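Local coordinates for protein diphthine synthase (Aeropyrum pernix, PDB 1WDE) that probably uses S-adenosyl-L-methionine to trimethylate the modified target histidine of translation elongation factor 2, forming the diphthine intermediate of diphthamide biosynthesis, at residues V30-T42 / V53-R67. Numbering follows the deposited sequence.
Sequences VRRADVVYVESYT and VVEAAGEARVVEASR
V38 and V53 meet tip to tip in the tightly packed part of this contact. V38 CG2 lies 3.5 Å from V53 CG1 and 3.6 Å from V62 CG1. With CG2 beside its own backbone N, V38 wedges this methyl between the helix and strand 62-64. The V36 and V53 side chains pass each other in opposite directions, with V36 CG1 3.6 Å from V53 CG1. V30 CG1 packs on the methyl of A57 and joins the end of helix 24-32 to this cluster. Strands 35-39 and 62-64 run parallel. V38 N gives a 155° bond to V63 O, and V38 O accepts from A65 N. V63 N bonds only weakly to V36 O. The two strands and helix 47-57 form a beta-alpha-beta unit in this tetrapyrrole methylase family protein. Strand 62-64 is outermost, within this chain, in a parallel five-stranded sheet, and strand 85-90 flanks 35-39 on the other side. Y37 and V63 point the same way on the sheet face away from V36 and V38. The E39 carboxylate is buried, its OE1 held by T42 OG1, T90 OG1 and H100 NE2. The solvent side is looser. Extended R61 runs along the D34 carbonyl, its NH1 3.3 Å from A33 O. A water links S40 N, E64 OE2 and A65 O. Beyond the strands, R67 CB makes a CH-pi contact over the Y41 ring, 3.7 Å from its centroid. E39 OE2 lies above the opposite face, near the rim.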
loop_
_atom_site.group_PDB
_atom_site.type_symbol
_atom_site.label_atom_id
_atom_site.label_comp_id
_atom_site.label_asym_id
_atom_site.label_seq_id
_atom_site.Cartn_x
_atom_site.Cartn_y
_atom_site.Cartn_z
ATOM N N VAL A 30 -14.160 1.673 19.267
ATOM C CA VAL A 30 -13.300 2.717 19.822
ATOM C C VAL A 30 -13.991 3.496 20.936
ATOM O O VAL A 30 -13.343 3.973 21.869
ATOM C CB VAL A 30 -12.813 3.673 18.683
ATOM C CG1 VAL A 30 -12.329 4.991 19.241
ATOM C CG2 VAL A 30 -11.670 3.003 17.919
ATOM N N ARG A 31 -15.308 3.610 20.848
ATOM C CA ARG A 31 -16.050 4.330 21.870
ATOM C C ARG A 31 -16.141 3.485 23.135
ATOM O O ARG A 31 -16.106 4.015 24.248
ATOM C CB ARG A 31 -17.446 4.701 21.353
ATOM C CG ARG A 31 -17.390 5.726 20.222
ATOM C CD ARG A 31 -18.755 6.143 19.677
ATOM N NE ARG A 31 -19.527 5.025 19.139
ATOM C CZ ARG A 31 -20.450 5.143 18.186
ATOM N NH1 ARG A 31 -21.111 4.072 17.761
ATOM N NH2 ARG A 31 -20.699 6.330 17.643
ATOM N N ARG A 32 -16.216 2.170 22.956
ATOM C CA ARG A 32 -16.328 1.248 24.077
ATOM C C ARG A 32 -14.999 0.840 24.702
ATOM O O ARG A 32 -14.976 0.226 25.767
ATOM C CB ARG A 32 -17.126 0.008 23.650
ATOM C CG ARG A 32 -18.587 0.328 23.353
ATOM C CD ARG A 32 -19.375 -0.898 22.908
ATOM N NE ARG A 32 -20.794 -0.587 22.732
ATOM C CZ ARG A 32 -21.627 -0.284 23.727
ATOM N NH1 ARG A 32 -21.188 -0.253 24.980
ATOM N NH2 ARG A 32 -22.899 -0.002 23.474
ATOM N N ALA A 33 -13.893 1.186 24.056
ATOM C CA ALA A 33 -12.579 0.856 24.600
ATOM C C ALA A 33 -12.293 1.747 25.814
ATOM O O ALA A 33 -12.983 2.740 26.038
ATOM C CB ALA A 33 -11.505 1.057 23.535
ATOM N N ASP A 34 -11.283 1.389 26.598
ATOM C CA ASP A 34 -10.930 2.176 27.771
ATOM C C ASP A 34 -9.775 3.096 27.421
ATOM O O ASP A 34 -9.651 4.192 27.974
ATOM C CB ASP A 34 -10.541 1.267 28.939
ATOM C CG ASP A 34 -11.673 0.340 29.358
ATOM O OD1 ASP A 34 -12.781 0.840 29.646
ATOM O OD2 ASP A 34 -11.454 -0.892 29.401
ATOM N N VAL A 35 -8.929 2.637 26.503
ATOM C CA VAL A 35 -7.777 3.408 26.042
ATOM C C VAL A 35 -7.737 3.328 24.507
ATOM O O VAL A 35 -8.107 2.304 23.922
ATOM C CB VAL A 35 -6.451 2.839 26.605
ATOM C CG1 VAL A 35 -5.323 3.837 26.383
ATOM C CG2 VAL A 35 -6.597 2.536 28.082
ATOM N N VAL A 36 -7.294 4.405 23.865
ATOM C CA VAL A 36 -7.221 4.450 22.408
ATOM C C VAL A 36 -5.911 5.033 21.893
ATOM O O VAL A 36 -5.687 6.243 21.965
ATOM C CB VAL A 36 -8.366 5.286 21.819
ATOM C CG1 VAL A 36 -8.300 5.256 20.298
ATOM C CG2 VAL A 36 -9.703 4.750 22.306
ATOM N N TYR A 37 -5.039 4.162 21.392
ATOM C CA TYR A 37 -3.769 4.585 20.822
ATOM C C TYR A 37 -4.069 4.803 19.351
ATOM O O TYR A 37 -4.833 4.049 18.746
ATOM C CB TYR A 37 -2.716 3.494 20.978
ATOM C CG TYR A 37 -2.327 3.212 22.410
ATOM C CD1 TYR A 37 -1.501 4.086 23.115
ATOM C CD2 TYR A 37 -2.791 2.075 23.065
ATOM C CE1 TYR A 37 -1.144 3.833 24.441
ATOM C CE2 TYR A 37 -2.443 1.813 24.385
ATOM C CZ TYR A 37 -1.620 2.692 25.069
ATOM O OH TYR A 37 -1.271 2.423 26.374
ATOM N N VAL A 38 -3.480 5.840 18.778
ATOM C CA VAL A 38 -3.702 6.166 17.382
ATOM C C VAL A 38 -2.354 6.357 16.709
ATOM O O VAL A 38 -1.531 7.150 17.167
ATOM C CB VAL A 38 -4.539 7.462 17.249
ATOM C CG1 VAL A 38 -4.714 7.827 15.797
ATOM C CG2 VAL A 38 -5.885 7.272 17.899
ATOM N N GLU A 39 -2.115 5.614 15.637
ATOM C CA GLU A 39 -0.855 5.737 14.929
ATOM C C GLU A 39 -1.137 6.245 13.525
ATOM O O GLU A 39 -1.972 5.703 12.804
ATOM C CB GLU A 39 -0.094 4.394 14.924
ATOM C CG GLU A 39 -0.732 3.244 14.166
ATOM C CD GLU A 39 -0.360 3.241 12.693
ATOM O OE1 GLU A 39 -0.713 2.266 11.992
ATOM O OE2 GLU A 39 0.288 4.210 12.234
ATOM N N SER A 40 -0.453 7.319 13.157
ATOM C CA SER A 40 -0.646 7.923 11.854
ATOM C C SER A 40 0.628 7.930 11.036
ATOM O O SER A 40 0.782 8.746 10.132
ATOM C CB SER A 40 -1.165 9.346 12.040
ATOM O OG SER A 40 -0.669 9.894 13.246
ATOM N N TYR A 41 1.536 7.009 11.349
ATOM C CA TYR A 41 2.804 6.917 10.636
ATOM C C TYR A 41 2.842 5.858 9.524
ATOM O O TYR A 41 3.689 5.935 8.630
ATOM C CB TYR A 41 3.941 6.662 11.632
ATOM C CG TYR A 41 3.894 5.318 12.323
ATOM C CD1 TYR A 41 4.339 4.164 11.679
ATOM C CD2 TYR A 41 3.423 5.203 13.628
ATOM C CE1 TYR A 41 4.322 2.920 12.324
ATOM C CE2 TYR A 41 3.398 3.967 14.284
ATOM C CZ TYR A 41 3.851 2.830 13.626
ATOM O OH TYR A 41 3.854 1.613 14.277
ATOM N N THR A 42 1.947 4.872 9.579
ATOM C CA THR A 42 1.914 3.824 8.553
ATOM C C THR A 42 1.190 4.283 7.293
ATOM O O THR A 42 1.188 3.577 6.283
ATOM C CB THR A 42 1.199 2.524 9.047
ATOM O OG1 THR A 42 -0.117 2.843 9.517
ATOM C CG2 THR A 42 1.997 1.847 10.163
ATOM N N VAL A 53 -10.584 10.350 15.399
ATOM C CA VAL A 53 -10.682 9.362 16.467
ATOM C C VAL A 53 -11.202 10.086 17.721
ATOM O O VAL A 53 -12.271 9.753 18.237
ATOM C CB VAL A 53 -9.287 8.731 16.757
ATOM C CG1 VAL A 53 -9.373 7.791 17.945
ATOM C CG2 VAL A 53 -8.792 7.943 15.521
ATOM N N VAL A 54 -10.443 11.083 18.183
ATOM C CA VAL A 54 -10.797 11.891 19.358
ATOM C C VAL A 54 -12.268 12.254 19.319
ATOM O O VAL A 54 -12.963 12.239 20.334
ATOM C CB VAL A 54 -9.971 13.198 19.394
ATOM C CG1 VAL A 54 -10.650 14.236 20.297
ATOM C CG2 VAL A 54 -8.578 12.903 19.892
ATOM N N GLU A 55 -12.732 12.580 18.125
ATOM C CA GLU A 55 -14.117 12.946 17.901
ATOM C C GLU A 55 -15.025 11.769 18.261
ATOM O O GLU A 55 -16.090 11.944 18.856
ATOM C CB GLU A 55 -14.264 13.341 16.430
ATOM C CG GLU A 55 -15.591 13.929 16.017
ATOM C CD GLU A 55 -15.509 14.573 14.640
ATOM O OE1 GLU A 55 -16.557 14.672 13.960
ATOM O OE2 GLU A 55 -14.391 14.987 14.245
ATOM N N ALA A 56 -14.583 10.561 17.920
ATOM C CA ALA A 56 -15.356 9.351 18.184
ATOM C C ALA A 56 -15.271 8.833 19.616
ATOM O O ALA A 56 -16.270 8.398 20.170
ATOM C CB ALA A 56 -14.927 8.246 17.217
ATOM N N ALA A 57 -14.080 8.884 20.204
ATOM C CA ALA A 57 -13.842 8.380 21.555
ATOM C C ALA A 57 -14.155 9.345 22.700
ATOM O O ALA A 57 -14.734 8.938 23.704
ATOM C CB ALA A 57 -12.398 7.905 21.671
ATOM N N GLY A 58 -13.746 10.607 22.574
ATOM C CA GLY A 58 -14.038 11.562 23.631
ATOM C C GLY A 58 -12.931 12.488 24.109
ATOM O O GLY A 58 -13.049 13.081 25.181
ATOM N N GLU A 59 -11.863 12.613 23.328
ATOM C CA GLU A 59 -10.729 13.483 23.661
ATOM C C GLU A 59 -10.088 13.190 25.016
ATOM O O GLU A 59 -9.184 13.915 25.442
ATOM C CB GLU A 59 -11.147 14.968 23.625
ATOM C CG GLU A 59 -11.570 15.560 24.982
ATOM C CD GLU A 59 -11.646 17.086 24.980
ATOM O OE1 GLU A 59 -11.740 17.682 26.076
ATOM O OE2 GLU A 59 -11.615 17.695 23.887
ATOM N N ALA A 60 -10.544 12.135 25.687
ATOM C CA ALA A 60 -10.015 11.787 27.000
ATOM C C ALA A 60 -9.358 10.413 27.050
ATOM O O ALA A 60 -8.979 9.942 28.122
ATOM C CB ALA A 60 -11.128 11.861 28.033
ATOM N N ARG A 61 -9.220 9.768 25.897
ATOM C CA ARG A 61 -8.608 8.445 25.849
ATOM C C ARG A 61 -7.638 8.303 24.680
ATOM O O ARG A 61 -6.708 7.496 24.727
ATOM C CB ARG A 61 -9.702 7.381 25.772
ATOM C CG ARG A 61 -10.659 7.467 26.935
ATOM C CD ARG A 61 -11.880 6.607 26.753
ATOM N NE ARG A 61 -12.813 6.831 27.849
ATOM C CZ ARG A 61 -14.025 6.297 27.930
ATOM N NH1 ARG A 61 -14.464 5.495 26.968
ATOM N NH2 ARG A 61 -14.799 6.572 28.971
ATOM N N VAL A 62 -7.848 9.103 23.642
ATOM C CA VAL A 62 -6.992 9.059 22.466
ATOM C C VAL A 62 -5.546 9.363 22.843
ATOM O O VAL A 62 -5.277 10.250 23.653
ATOM C CB VAL A 62 -7.468 10.065 21.404
ATOM C CG1 VAL A 62 -6.615 9.951 20.154
ATOM C CG2 VAL A 62 -8.926 9.811 21.080
ATOM N N VAL A 63 -4.619 8.617 22.250
ATOM C CA VAL A 63 -3.201 8.795 22.524
ATOM C C VAL A 63 -2.352 8.540 21.279
ATOM O O VAL A 63 -2.446 7.479 20.662
ATOM C CB VAL A 63 -2.730 7.823 23.635
ATOM C CG1 VAL A 63 -1.270 8.079 23.970
ATOM C CG2 VAL A 63 -3.609 7.966 24.867
ATOM N N GLU A 64 -1.526 9.515 20.913
ATOM C CA GLU A 64 -0.643 9.367 19.762
ATOM C C GLU A 64 0.367 8.275 20.067
ATOM O O GLU A 64 0.986 8.276 21.131
ATOM C CB GLU A 64 0.112 10.674 19.486
ATOM C CG GLU A 64 -0.513 11.572 18.421
ATOM C CD GLU A 64 -0.139 11.169 16.997
ATOM O OE1 GLU A 64 -0.624 11.824 16.050
ATOM O OE2 GLU A 64 0.637 10.206 16.818
ATOM N N ALA A 65 0.530 7.340 19.137
ATOM C CA ALA A 65 1.490 6.255 19.301
ATOM C C ALA A 65 2.508 6.329 18.167
ATOM O O ALA A 65 2.134 6.449 17.003
ATOM C CB ALA A 65 0.771 4.911 19.280
ATOM N N SER A 66 3.794 6.270 18.501
ATOM C CA SER A 66 4.839 6.337 17.482
ATOM C C SER A 66 5.247 4.937 17.039
ATOM O O SER A 66 4.834 3.942 17.634
ATOM C CB SER A 66 6.073 7.069 18.012
ATOM O OG SER A 66 6.921 6.181 18.719
ATOM N N ARG A 67 6.067 4.864 15.996
ATOM C CA ARG A 67 6.513 3.581 15.484
ATOM C C ARG A 67 7.319 2.792 16.512
ATOM O O ARG A 67 6.999 1.638 16.798
ATOM C CB ARG A 67 7.330 3.777 14.208
ATOM C CG ARG A 67 7.975 2.502 13.700
ATOM C CD ARG A 67 8.424 2.636 12.255
ATOM N NE ARG A 67 7.286 2.715 11.346
ATOM C CZ ARG A 67 7.374 2.635 10.023
ATOM N NH1 ARG A 67 8.555 2.475 9.442
ATOM N NH2 ARG A 67 6.278 2.706 9.280
HETATM O O HOH W 1 1.372 7.868 15.059
#